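Local coordinates for CRISPR system Cmr subunit Cmr1-1 (Pyrococcus furiosus, PDB 4W8Z), which forms, with Cmr6, the cap of the type III-B Cmr ribonucleoprotein complex, an RNA-binding assembly of the CRISPR immune system that targets invading nucleic acids, at residues A[7-11]-A[130-136]; A[86-91]-A[117-122]; A[99-105]-A[241-246]; A[178-182]-A[194-198]. One frame throughout, in Å; residues are numbered along the deposited sequence.

Contact 1. Residues A[7-11]-A[130-136]; sequences MFIEE and VLESPSE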
loop_
_atom_site.group_PDB
_atom_site.type_symbol
_atom_site.label_atom_id
_atom_site.label_comp_id
_atom_site.label_asym_id
_atom_site.label_seq_id
_atom_site.Cartn_x
_atom_site.Cartn_y
_atom_site.Cartn_z
ATOM N N MET A 7 -12.815 -2.074 28.515
ATOM C CA MET A 7 -11.826 -3.014 27.999
ATOM C C MET A 7 -12.224 -3.548 26.627
ATOM O O MET A 7 -12.499 -4.737 26.468
ATOM C CB MET A 7 -11.626 -4.174 28.978
ATOM C CG MET A 7 -12.893 -4.632 29.689
ATOM S SD MET A 7 -12.648 -6.174 30.595
ATOM C CE MET A 7 -13.748 -5.941 31.989
ATOM N N PHE A 8 -12.249 -2.662 25.637
ATOM C CA PHE A 8 -12.555 -3.052 24.266
ATOM C C PHE A 8 -11.448 -3.922 23.684
ATOM O O PHE A 8 -10.278 -3.748 24.019
ATOM C CB PHE A 8 -12.761 -1.818 23.391
ATOM C CG PHE A 8 -13.974 -1.012 23.751
ATOM C CD1 PHE A 8 -15.229 -1.400 23.315
ATOM C CD2 PHE A 8 -13.860 0.138 24.517
ATOM C CE1 PHE A 8 -16.351 -0.663 23.641
ATOM C CE2 PHE A 8 -14.980 0.881 24.845
ATOM C CZ PHE A 8 -16.227 0.477 24.408
ATOM N N ILE A 9 -11.814 -4.856 22.813
ATOM C CA ILE A 9 -10.821 -5.738 22.208
ATOM C C ILE A 9 -11.244 -6.249 20.827
ATOM O O ILE A 9 -12.354 -6.746 20.643
ATOM C CB ILE A 9 -10.504 -6.938 23.138
ATOM C CG1 ILE A 9 -9.551 -7.916 22.450
ATOM C CG2 ILE A 9 -11.782 -7.644 23.584
ATOM C CD1 ILE A 9 -9.032 -9.001 23.364
ATOM N N GLU A 10 -10.344 -6.104 19.856
ATOM C CA GLU A 10 -10.584 -6.537 18.482
ATOM C C GLU A 10 -9.502 -7.519 18.051
ATOM O O GLU A 10 -8.314 -7.252 18.224
ATOM C CB GLU A 10 -10.607 -5.337 17.535
ATOM C CG GLU A 10 -11.589 -4.251 17.922
ATOM C CD GLU A 10 -12.988 -4.526 17.415
ATOM O OE1 GLU A 10 -13.157 -4.656 16.182
ATOM O OE2 GLU A 10 -13.920 -4.613 18.249
ATOM N N GLU A 11 -9.904 -8.655 17.492
ATOM C CA GLU A 11 -8.941 -9.687 17.131
ATOM C C GLU A 11 -9.030 -10.059 15.653
ATOM O O GLU A 11 -10.121 -10.176 15.098
ATOM C CB GLU A 11 -9.150 -10.926 17.999
ATOM C CG GLU A 11 -9.371 -10.626 19.476
ATOM C CD GLU A 11 -9.368 -11.878 20.333
ATOM O OE1 GLU A 11 -8.335 -12.580 20.355
ATOM O OE2 GLU A 11 -10.397 -12.159 20.983
ATOM N N VAL A 130 -4.021 -8.224 17.368
ATOM C CA VAL A 130 -4.960 -7.953 18.447
ATOM C C VAL A 130 -4.870 -6.494 18.871
ATOM O O VAL A 130 -3.775 -5.972 19.093
ATOM C CB VAL A 130 -4.698 -8.859 19.670
ATOM C CG1 VAL A 130 -5.618 -8.484 20.821
ATOM C CG2 VAL A 130 -4.870 -10.325 19.297
ATOM N N LEU A 131 -6.023 -5.840 18.974
ATOM C CA LEU A 131 -6.085 -4.428 19.339
ATOM C C LEU A 131 -6.858 -4.244 20.635
ATOM O O LEU A 131 -7.958 -4.775 20.785
ATOM C CB LEU A 131 -6.738 -3.609 18.225
ATOM C CG LEU A 131 -6.267 -3.886 16.795
ATOM C CD1 LEU A 131 -7.101 -3.106 15.783
ATOM C CD2 LEU A 131 -4.791 -3.554 16.651
ATOM N N GLU A 132 -6.280 -3.492 21.570
ATOM C CA GLU A 132 -6.910 -3.249 22.868
ATOM C C GLU A 132 -6.872 -1.773 23.249
ATOM O O GLU A 132 -5.844 -1.112 23.100
ATOM C CB GLU A 132 -6.225 -4.071 23.965
ATOM C CG GLU A 132 -6.311 -5.575 23.782
ATOM C CD GLU A 132 -5.593 -6.331 24.882
ATOM O OE1 GLU A 132 -6.266 -6.791 25.829
ATOM O OE2 GLU A 132 -4.353 -6.465 24.800
ATOM N N SER A 133 -7.992 -1.265 23.756
ATOM C CA SER A 133 -8.067 0.119 24.206
ATOM C C SER A 133 -9.209 0.317 25.194
ATOM O O SER A 133 -10.239 -0.352 25.101
ATOM C CB SER A 133 -8.238 1.062 23.010
ATOM O OG SER A 133 -8.302 2.415 23.424
ATOM N N PRO A 134 -9.025 1.229 26.162
ATOM C CA PRO A 134 -10.131 1.613 27.045
ATOM C C PRO A 134 -11.162 2.486 26.325
ATOM O O PRO A 134 -12.323 2.531 26.732
ATOM C CB PRO A 134 -9.434 2.398 28.159
ATOM C CG PRO A 134 -8.185 2.919 27.529
ATOM C CD PRO A 134 -7.752 1.854 26.565
ATOM N N SER A 135 -10.735 3.164 25.263
ATOM C CA SER A 135 -11.587 4.123 24.563
ATOM C C SER A 135 -12.296 3.524 23.352
ATOM O O SER A 135 -11.696 2.791 22.567
ATOM C CB SER A 135 -10.761 5.331 24.118
ATOM O OG SER A 135 -11.552 6.240 23.373
ATOM N N GLU A 136 -13.577 3.852 23.200
ATOM C CA GLU A 136 -14.357 3.386 22.060
ATOM C C GLU A 136 -13.957 4.156 20.805
ATOM O O GLU A 136 -13.836 3.583 19.723
ATOM C CB GLU A 136 -15.857 3.544 22.329
ATOM C CG GLU A 136 -16.743 2.732 21.396
ATOM C CD GLU A 136 -18.204 3.144 21.462
ATOM O OE1 GLU A 136 -19.020 2.375 22.016
ATOM O OE2 GLU A 136 -18.539 4.236 20.954
#
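Phe8 pairs with Ser133 through two weak backbone bonds, and its ring adds contacts of its own. CG stands anti to the carbonyl carbon (chi1 -66°), turning the ring toward the end of the other segment. The carbonyl oxygens of Ser133 and Pro134 lie at the ring edge, in its plane, with Phe8 CD2 3.6 Å from Pro134 O. Glu136 CA lies over one face, and Glu136 CB is 3.7 Å from Phe8 CZ. Ile9 follows on the opposite face of the sheet, at a non-hydrogen-bonded pair with Glu132, and its CD1 reaches Val130 CG1 at 4.3 Å. Glu10 makes the stronger backbone bonds: its N is 2.9 Å from Leu131 O, and its O 2.8 Å from Leu131 N, both nearly straight. The Glu10 carboxylate turns away to bond Ser173. Glu11 ends the pairing beside Val130. These strands, 8-16 and 126-133, are the central pair of an antiparallel sheet in the 2-3-1-4 order of the ferredoxin-like fold that RAMP proteins share, with helix 136-152 covering the Phe8, Glu10 and Leu131 face. The chemistry implies a backbone ladder firm at Glu10 and weaker at Phe8, whose ring, edged by two carbonyl oxygens and lying against aliphatic Glu136 atoms, adds to the weak bonds.

Contact 2. Residues A[86-91]-A[117-122]; sequences SSPKRL and ITHYYP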
loop_
_atom_site.group_PDB
_atom_site.type_symbol
_atom_site.label_atom_id
_atom_site.label_comp_id
_atom_site.label_asym_id
_atom_site.label_seq_id
_atom_site.Cartn_x
_atom_site.Cartn_y
_atom_site.Cartn_z
ATOM N N SER A 86 3.096 -18.448 11.377
ATOM C CA SER A 86 3.839 -19.279 10.446
ATOM C C SER A 86 5.331 -19.128 10.666
ATOM O O SER A 86 5.790 -18.149 11.255
ATOM C CB SER A 86 3.486 -18.921 9.002
ATOM O OG SER A 86 2.113 -19.154 8.741
ATOM N N SER A 87 6.088 -20.107 10.191
ATOM C CA SER A 87 7.539 -20.027 10.219
ATOM C C SER A 87 8.049 -19.575 8.856
ATOM O O SER A 87 7.502 -19.971 7.823
ATOM C CB SER A 87 8.148 -21.376 10.604
ATOM O OG SER A 87 7.699 -22.401 9.733
ATOM N N PRO A 88 9.085 -18.723 8.850
ATOM C CA PRO A 88 9.696 -18.301 7.586
ATOM C C PRO A 88 10.177 -19.504 6.788
ATOM O O PRO A 88 10.610 -20.484 7.386
ATOM C CB PRO A 88 10.867 -17.428 8.037
ATOM C CG PRO A 88 10.455 -16.915 9.377
ATOM C CD PRO A 88 9.667 -18.026 10.010
ATOM N N LYS A 89 10.091 -19.434 5.464
ATOM C CA LYS A 89 10.465 -20.559 4.614
ATOM C C LYS A 89 11.670 -20.212 3.751
ATOM O O LYS A 89 11.988 -19.041 3.564
ATOM C CB LYS A 89 9.288 -20.979 3.735
ATOM C CG LYS A 89 8.019 -21.327 4.505
ATOM C CD LYS A 89 8.204 -22.573 5.351
ATOM C CE LYS A 89 6.876 -23.072 5.899
ATOM N NZ LYS A 89 6.272 -22.145 6.895
ATOM N N ARG A 90 12.336 -21.239 3.231
ATOM C CA ARG A 90 13.543 -21.058 2.430
ATOM C C ARG A 90 13.222 -20.391 1.096
ATOM O O ARG A 90 12.236 -20.734 0.443
ATOM C CB ARG A 90 14.232 -22.404 2.195
ATOM C CG ARG A 90 15.707 -22.300 1.854
ATOM C CD ARG A 90 16.475 -21.611 2.967
ATOM N NE ARG A 90 17.918 -21.668 2.753
ATOM C CZ ARG A 90 18.593 -20.823 1.980
ATOM N NH1 ARG A 90 19.906 -20.953 1.846
ATOM N NH2 ARG A 90 17.957 -19.849 1.340
ATOM N N LEU A 91 14.058 -19.437 0.698
ATOM C CA LEU A 91 13.841 -18.701 -0.542
ATOM C C LEU A 91 14.435 -19.429 -1.746
ATOM O O LEU A 91 15.623 -19.750 -1.767
ATOM C CB LEU A 91 14.436 -17.295 -0.442
ATOM C CG LEU A 91 14.355 -16.438 -1.709
ATOM C CD1 LEU A 91 12.907 -16.145 -2.070
ATOM C CD2 LEU A 91 15.141 -15.147 -1.550
ATOM N N ILE A 117 19.431 -12.115 2.399
ATOM C CA ILE A 117 18.227 -12.738 2.939
ATOM C C ILE A 117 18.158 -14.202 2.513
ATOM O O ILE A 117 18.584 -14.560 1.414
ATOM C CB ILE A 117 16.939 -12.005 2.495
ATOM C CG1 ILE A 117 16.779 -12.042 0.977
ATOM C CG2 ILE A 117 16.937 -10.565 2.988
ATOM C CD1 ILE A 117 15.566 -11.285 0.483
ATOM N N THR A 118 17.629 -15.045 3.395
ATOM C CA THR A 118 17.531 -16.474 3.120
ATOM C C THR A 118 16.101 -16.980 3.265
ATOM O O THR A 118 15.713 -17.964 2.633
ATOM C CB THR A 118 18.451 -17.292 4.047
ATOM O OG1 THR A 118 18.384 -16.767 5.379
ATOM C CG2 THR A 118 19.887 -17.223 3.558
ATOM N N HIS A 119 15.318 -16.300 4.095
ATOM C CA HIS A 119 13.935 -16.701 4.321
ATOM C C HIS A 119 12.945 -15.565 4.078
ATOM O O HIS A 119 13.299 -14.386 4.135
ATOM C CB HIS A 119 13.765 -17.241 5.742
ATOM C CG HIS A 119 14.628 -18.426 6.044
ATOM N ND1 HIS A 119 15.977 -18.317 6.299
ATOM C CD2 HIS A 119 14.331 -19.745 6.129
ATOM C CE1 HIS A 119 16.476 -19.520 6.531
ATOM N NE2 HIS A 119 15.499 -20.402 6.435
ATOM N N TYR A 120 11.699 -15.940 3.808
ATOM C CA TYR A 120 10.617 -14.984 3.614
ATOM C C TYR A 120 9.318 -15.600 4.109
ATOM O O TYR A 120 9.308 -16.736 4.587
ATOM C CB TYR A 120 10.497 -14.578 2.139
ATOM C CG TYR A 120 9.914 -15.644 1.227
ATOM C CD1 TYR A 120 10.543 -16.868 1.054
ATOM C CD2 TYR A 120 8.744 -15.411 0.519
ATOM C CE1 TYR A 120 10.010 -17.837 0.217
ATOM C CE2 TYR A 120 8.212 -16.368 -0.322
ATOM C CZ TYR A 120 8.844 -17.577 -0.469
ATOM O OH TYR A 120 8.299 -18.522 -1.308
ATOM N N TYR A 121 8.225 -14.854 4.007
ATOM C CA TYR A 121 6.910 -15.391 4.333
ATOM C C TYR A 121 6.111 -15.607 3.053
ATOM O O TYR A 121 5.640 -14.647 2.441
ATOM C CB TYR A 121 6.154 -14.461 5.283
ATOM C CG TYR A 121 6.674 -14.449 6.704
ATOM C CD1 TYR A 121 6.459 -15.531 7.552
ATOM C CD2 TYR A 121 7.363 -13.351 7.205
ATOM C CE1 TYR A 121 6.924 -15.520 8.855
ATOM C CE2 TYR A 121 7.831 -13.333 8.507
ATOM C CZ TYR A 121 7.607 -14.419 9.325
ATOM O OH TYR A 121 8.072 -14.400 10.618
ATOM N N PRO A 122 5.968 -16.873 2.636
ATOM C CA PRO A 122 5.279 -17.199 1.383
ATOM C C PRO A 122 3.768 -17.037 1.509
ATOM O O PRO A 122 3.270 -16.972 2.636
ATOM C CB PRO A 122 5.662 -18.663 1.151
ATOM C CG PRO A 122 5.865 -19.201 2.519
ATOM C CD PRO A 122 6.463 -18.079 3.322
#
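Lys89 and Tyr120 form the hydrogen-bonded pair of a short two-stranded antiparallel ribbon, set in the long connection between strands 79-84 and 126-133 of the RAMP domain. Lys89 N lies 2.9 Å from Tyr120 O, and the return bond runs from Tyr120 N to Lys89 O. Beside this pair Pro88 is a bump against the side of Tyr121, the two side chains pointing the same way, with Pro88 CG 3.7 Å from Tyr121 OH; the backbone O of Ser86 sits in the plane of the Tyr121 ring, at its edge. The Lys89 methylenes lie across the Pro122 ring at about a right angle, CG to CG 3.6 Å, before the bent chain carries NZ back to Ser87 O. Leu91 fits CD1 over one face of the Tyr120 ring, 4.0 Å from Tyr120 CD1, while Arg90 O meets that ring edge-on. The His21 ring meets that of Tyr120, and Phe127 meets Tyr121 edge-to-face, which ties the ribbon to the body of the domain. Arg90 bends at chi2 (60°), and its CD makes a CH-pi contact over the His119 ring. Thr118 CB lies over one face of the guanidinium, toward its rim, and Thr118 O takes Leu91 N at 2.9 Å and, weakly, Arg90 NH2 at 3.2 Å.

Contact 3. Residues A[99-105]-A[241-246]; sequences KNVGYIW and LAQFNN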
loop_
_atom_site.group_PDB
_atom_site.type_symbol
_atom_site.label_atom_id
_atom_site.label_comp_id
_atom_site.label_asym_id
_atom_site.label_seq_id
_atom_site.Cartn_x
_atom_site.Cartn_y
_atom_site.Cartn_z
ATOM N N LYS A 99 8.362 -17.462 -12.278
ATOM C CA LYS A 99 7.054 -16.838 -12.094
ATOM C C LYS A 99 6.922 -15.492 -12.809
ATOM O O LYS A 99 5.870 -14.855 -12.734
ATOM C CB LYS A 99 6.761 -16.655 -10.604
ATOM C CG LYS A 99 6.805 -17.934 -9.781
ATOM C CD LYS A 99 5.607 -18.825 -10.063
ATOM C CE LYS A 99 5.643 -20.071 -9.190
ATOM N NZ LYS A 99 4.586 -21.051 -9.556
ATOM N N ASN A 100 7.986 -15.071 -13.492
ATOM C CA ASN A 100 7.997 -13.816 -14.243
ATOM C C ASN A 100 7.729 -12.620 -13.316
ATOM O O ASN A 100 6.734 -11.904 -13.454
ATOM C CB ASN A 100 6.973 -13.877 -15.384
ATOM C CG ASN A 100 7.119 -12.736 -16.370
ATOM O OD1 ASN A 100 8.086 -11.974 -16.324
ATOM N ND2 ASN A 100 6.157 -12.619 -17.279
ATOM N N VAL A 101 8.627 -12.430 -12.353
ATOM C CA VAL A 101 8.496 -11.392 -11.336
ATOM C C VAL A 101 9.828 -10.666 -11.156
ATOM O O VAL A 101 10.016 -9.911 -10.206
ATOM C CB VAL A 101 8.050 -11.984 -9.973
ATOM C CG1 VAL A 101 7.281 -10.970 -9.185
ATOM C CG2 VAL A 101 7.173 -13.190 -10.171
ATOM N N GLY A 102 10.745 -10.893 -12.088
ATOM C CA GLY A 102 12.124 -10.468 -11.928
ATOM C C GLY A 102 12.418 -8.984 -12.025
ATOM O O GLY A 102 13.489 -8.536 -11.614
ATOM N N TYR A 103 11.489 -8.211 -12.570
ATOM C CA TYR A 103 11.706 -6.774 -12.666
ATOM C C TYR A 103 11.057 -6.022 -11.507
ATOM O O TYR A 103 11.697 -5.176 -10.892
ATOM C CB TYR A 103 11.200 -6.246 -14.008
ATOM C CG TYR A 103 12.081 -6.653 -15.167
ATOM C CD1 TYR A 103 13.265 -5.975 -15.436
ATOM C CD2 TYR A 103 11.736 -7.723 -15.985
ATOM C CE1 TYR A 103 14.077 -6.345 -16.492
ATOM C CE2 TYR A 103 12.543 -8.103 -17.044
ATOM C CZ TYR A 103 13.713 -7.410 -17.293
ATOM O OH TYR A 103 14.515 -7.787 -18.349
ATOM N N ILE A 104 9.805 -6.329 -11.191
ATOM C CA ILE A 104 9.151 -5.647 -10.082
ATOM C C ILE A 104 9.818 -6.002 -8.753
ATOM O O ILE A 104 9.868 -5.173 -7.848
ATOM C CB ILE A 104 7.633 -5.958 -10.003
ATOM C CG1 ILE A 104 7.368 -7.456 -9.863
ATOM C CG2 ILE A 104 6.900 -5.407 -11.218
ATOM C CD1 ILE A 104 5.900 -7.783 -9.665
ATOM N N TRP A 105 10.340 -7.222 -8.639
ATOM C CA TRP A 105 10.993 -7.658 -7.403
ATOM C C TRP A 105 12.496 -7.835 -7.574
ATOM O O TRP A 105 13.118 -8.599 -6.834
ATOM C CB TRP A 105 10.388 -8.967 -6.901
ATOM C CG TRP A 105 8.948 -8.859 -6.509
ATOM C CD1 TRP A 105 8.181 -7.732 -6.509
ATOM C CD2 TRP A 105 8.099 -9.921 -6.060
ATOM N NE1 TRP A 105 6.909 -8.026 -6.090
ATOM C CE2 TRP A 105 6.832 -9.364 -5.812
ATOM C CE3 TRP A 105 8.287 -11.288 -5.849
ATOM C CZ2 TRP A 105 5.757 -10.128 -5.355
ATOM C CZ3 TRP A 105 7.215 -12.045 -5.400
ATOM C CH2 TRP A 105 5.970 -11.462 -5.157
ATOM N N LEU A 241 0.493 -10.999 -10.716
ATOM C CA LEU A 241 1.830 -10.457 -10.496
ATOM C C LEU A 241 2.640 -10.420 -11.790
ATOM O O LEU A 241 3.393 -9.477 -12.032
ATOM C CB LEU A 241 2.567 -11.276 -9.434
ATOM C CG LEU A 241 2.152 -11.027 -7.983
ATOM C CD1 LEU A 241 2.766 -12.056 -7.055
ATOM C CD2 LEU A 241 2.547 -9.622 -7.558
ATOM N N ALA A 242 2.472 -11.439 -12.624
ATOM C CA ALA A 242 3.189 -11.507 -13.892
ATOM C C ALA A 242 2.742 -10.405 -14.845
ATOM O O ALA A 242 3.541 -9.901 -15.632
ATOM C CB ALA A 242 3.003 -12.875 -14.538
ATOM N N GLN A 243 1.468 -10.035 -14.775
ATOM C CA GLN A 243 0.956 -8.940 -15.595
ATOM C C GLN A 243 1.619 -7.623 -15.205
ATOM O O GLN A 243 2.019 -6.840 -16.068
ATOM C CB GLN A 243 -0.566 -8.828 -15.469
ATOM C CG GLN A 243 -1.334 -9.710 -16.443
ATOM C CD GLN A 243 -1.179 -9.256 -17.887
ATOM O OE1 GLN A 243 -0.831 -8.101 -18.155
ATOM N NE2 GLN A 243 -1.434 -10.165 -18.825
ATOM N N PHE A 244 1.731 -7.392 -13.900
ATOM C CA PHE A 244 2.429 -6.226 -13.375
ATOM C C PHE A 244 3.876 -6.189 -13.863
ATOM O O PHE A 244 4.426 -5.126 -14.142
ATOM C CB PHE A 244 2.394 -6.229 -11.845
ATOM C CG PHE A 244 1.108 -5.709 -11.260
ATOM C CD1 PHE A 244 0.585 -4.494 -11.665
ATOM C CD2 PHE A 244 0.425 -6.439 -10.297
ATOM C CE1 PHE A 244 -0.593 -4.011 -11.121
ATOM C CE2 PHE A 244 -0.756 -5.966 -9.753
ATOM C CZ PHE A 244 -1.263 -4.749 -10.164
ATOM N N ASN A 245 4.487 -7.364 -13.968
ATOM C CA ASN A 245 5.894 -7.448 -14.314
ATOM C C ASN A 245 6.142 -7.141 -15.786
ATOM O O ASN A 245 7.110 -6.462 -16.128
ATOM C CB ASN A 245 6.437 -8.829 -13.959
ATOM C CG ASN A 245 7.944 -8.899 -14.057
ATOM O OD1 ASN A 245 8.657 -8.281 -13.270
ATOM N ND2 ASN A 245 8.440 -9.663 -15.019
ATOM N N ASN A 246 5.274 -7.644 -16.656
ATOM C CA ASN A 246 5.382 -7.347 -18.078
ATOM C C ASN A 246 5.170 -5.864 -18.336
ATOM O O ASN A 246 5.923 -5.239 -19.081
ATOM C CB ASN A 246 4.382 -8.168 -18.890
ATOM C CG ASN A 246 4.749 -9.640 -18.952
ATOM O OD1 ASN A 246 5.885 -10.025 -18.658
ATOM N ND2 ASN A 246 3.788 -10.473 -19.342
#
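Asn245 reaches from helix 237-264 into the turn at Asn100 to Ile104 and can be followed outward atom by atom. Its CB lies against Asn100 O, and CG is near Val101 CA. With CG anti to the backbone N (chi1 -169°), the amide is carried out from the helix, and its two ends find different work. OD1 accepts two backbone N-H groups: Tyr103 N at 2.9 Å, in the carbonyl plane and on a lone pair, and Ile104 N at 3.1 Å, nearly along the C=O axis. Two donors thus hold this buried oxygen and fix the rotation of the amide. The turn it grips follows a Schellman motif that ends helix 95-99, where Asn100 takes a positive phi; it leads on to Trp105, at the N-cap of helix 106-113. RAMP and C-terminal Cmr1-like regions meet here. At the other end of the amide, ND2 gives a weak bond to Asn100 OD1, the two amide planes standing 85° apart, and lies at the edge of the Tyr103 ring. Asn100 continues the chain of amides, its ND2 bonding Asn246 OD1 at 3.0 Å. Nearer the start of the helix segment, Ile104 CD1 approaches Leu241 O at 3.8 Å, and Leu241 CD1 touches Trp105 CH2, also at 3.8 Å.

Contact 4. Residues A[178-182]-A[194-198]; sequences DLGLT and SLKRV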
loop_
_atom_site.group_PDB
_atom_site.type_symbol
_atom_site.label_atom_id
_atom_site.label_comp_id
_atom_site.label_asym_id
_atom_site.label_seq_id
_atom_site.Cartn_x
_atom_site.Cartn_y
_atom_site.Cartn_z
ATOM N N ASP A 178 -20.441 -3.143 13.915
ATOM C CA ASP A 178 -21.141 -1.900 14.208
ATOM C C ASP A 178 -21.218 -0.976 12.993
ATOM O O ASP A 178 -22.269 -0.404 12.703
ATOM C CB ASP A 178 -20.450 -1.180 15.364
ATOM C CG ASP A 178 -21.429 -0.620 16.375
ATOM O OD1 ASP A 178 -22.365 -1.352 16.769
ATOM O OD2 ASP A 178 -21.262 0.555 16.771
ATOM N N LEU A 179 -20.102 -0.842 12.282
ATOM C CA LEU A 179 -20.007 0.084 11.158
ATOM C C LEU A 179 -20.614 -0.474 9.872
ATOM O O LEU A 179 -20.670 0.219 8.857
ATOM C CB LEU A 179 -18.546 0.462 10.909
ATOM C CG LEU A 179 -17.769 1.107 12.056
ATOM C CD1 LEU A 179 -16.390 1.496 11.582
ATOM C CD2 LEU A 179 -18.508 2.317 12.588
ATOM N N GLY A 180 -21.062 -1.724 9.915
ATOM C CA GLY A 180 -21.647 -2.360 8.748
ATOM C C GLY A 180 -20.621 -2.690 7.679
ATOM O O GLY A 180 -20.928 -2.693 6.488
ATOM N N LEU A 181 -19.394 -2.965 8.105
ATOM C CA LEU A 181 -18.332 -3.335 7.181
ATOM C C LEU A 181 -18.115 -4.845 7.164
ATOM O O LEU A 181 -18.669 -5.575 7.988
ATOM C CB LEU A 181 -17.038 -2.612 7.543
ATOM C CG LEU A 181 -17.057 -1.121 7.220
ATOM C CD1 LEU A 181 -15.829 -0.435 7.783
ATOM C CD2 LEU A 181 -17.146 -0.919 5.714
ATOM N N THR A 182 -17.313 -5.309 6.214
ATOM C CA THR A 182 -17.057 -6.730 6.053
ATOM C C THR A 182 -15.581 -7.026 6.279
ATOM O O THR A 182 -14.782 -6.112 6.468
ATOM C CB THR A 182 -17.466 -7.224 4.651
ATOM O OG1 THR A 182 -16.578 -6.675 3.666
ATOM C CG2 THR A 182 -18.892 -6.805 4.330
ATOM N N SER A 194 -17.804 0.098 0.726
ATOM C CA SER A 194 -17.044 0.093 1.969
ATOM C C SER A 194 -16.155 1.320 2.084
ATOM O O SER A 194 -16.046 1.914 3.156
ATOM C CB SER A 194 -16.196 -1.171 2.077
ATOM O OG SER A 194 -17.011 -2.315 2.256
ATOM N N LEU A 195 -15.517 1.700 0.981
ATOM C CA LEU A 195 -14.671 2.891 0.981
ATOM C C LEU A 195 -15.469 4.134 1.349
ATOM O O LEU A 195 -15.016 4.953 2.146
ATOM C CB LEU A 195 -13.999 3.089 -0.378
ATOM C CG LEU A 195 -12.940 2.054 -0.763
ATOM C CD1 LEU A 195 -12.124 2.536 -1.943
ATOM C CD2 LEU A 195 -12.039 1.746 0.421
ATOM N N LYS A 196 -16.661 4.265 0.776
ATOM C CA LYS A 196 -17.544 5.377 1.101
ATOM C C LYS A 196 -17.910 5.352 2.583
ATOM O O LYS A 196 -17.886 6.380 3.260
ATOM C CB LYS A 196 -18.804 5.322 0.237
ATOM C CG LYS A 196 -19.598 6.621 0.181
ATOM C CD LYS A 196 -21.010 6.429 0.719
ATOM C CE LYS A 196 -21.915 7.586 0.329
ATOM N NZ LYS A 196 -22.174 7.607 -1.140
ATOM N N ARG A 197 -18.241 4.164 3.078
ATOM C CA ARG A 197 -18.596 3.978 4.476
ATOM C C ARG A 197 -17.450 4.367 5.412
ATOM O O ARG A 197 -17.658 5.089 6.389
ATOM C CB ARG A 197 -19.009 2.528 4.717
ATOM C CG ARG A 197 -19.108 2.128 6.178
ATOM C CD ARG A 197 -20.186 2.914 6.895
ATOM N NE ARG A 197 -21.389 3.064 6.081
ATOM C CZ ARG A 197 -22.356 2.158 5.994
ATOM N NH1 ARG A 197 -22.265 1.019 6.665
ATOM N NH2 ARG A 197 -23.409 2.391 5.227
ATOM N N VAL A 198 -16.247 3.882 5.108
ATOM C CA VAL A 198 -15.071 4.150 5.932
ATOM C C VAL A 198 -14.773 5.645 5.953
ATOM O O VAL A 198 -14.431 6.210 6.993
ATOM C CB VAL A 198 -13.827 3.379 5.427
ATOM C CG1 VAL A 198 -12.568 3.864 6.133
ATOM C CG2 VAL A 198 -14.009 1.876 5.614
#
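Leu181 and Arg197 bring a loop against a helix: the turn after helix 174-178 packs on the flank of helix 188-206, the next helix of the chain, through a small group of apolar contacts and one side-chain-to-backbone hydrogen bond. The apolar part belongs to Leu181, whose two methyls divide the work. CD1 meets Val198 CG2 at 3.7 Å, the two side chains crossing at about a right angle. CD2 settles between Ser194 and Arg197, 3.7 Å from Arg197 CG and equally 3.7 Å from Ser194 OG, a hydroxyl already bonded to Glu190 O one turn back. The Leu181 and Arg197 chains run past each other in opposite directions; Arg197 CB and CG are what lie on the leucine. The turn itself is a Schellman motif, with Gly180 leaving helical geometry at a phi of 72°, a value that suits glycine. This conformation closes helix 174-178 and presents Leu179 O to the arginine. Arg197 folds to meet it: bends at chi2 (63°) and chi3 (41°) wrap the chain round that oxygen, which lies 3.4 Å from Arg197 CD. The bond comes from Arg197 NH1, 2.8 Å from Leu179 O, with the oxygen at the edge of the guanidinium and in its plane. The positive group therefore sits at the C-terminal end of a short helix, where its charge would probably be favoured by the helix dipole. Helix 136-152 touches both segments, Leu144 on Leu179 and Trp147 on Ser194 and Val198.

Overall arrangement
Contacts 1 and 4 share one side of the chain, their centres about 19 Å apart, and both rest on helix 136-152. Contact 3 lies across the chain's centre from both, about 39 Å from contact 1 and 33 Å from contact 4, centre to centre. Contact 2, about 20 Å from contact 3 by centres, is nested inside the loop closed by contact 1, in the connection between two strands of the four-stranded sheet. Contact 3 crosses contacts 1 and 2 along the chain and encloses contact 4, which comes after contact 1 has closed. Contacts 1 and 2 thus lie in the N-terminal part with the ferredoxin-like sheet, whereas contact 3 joins that part to the C-terminal Cmr1-like region.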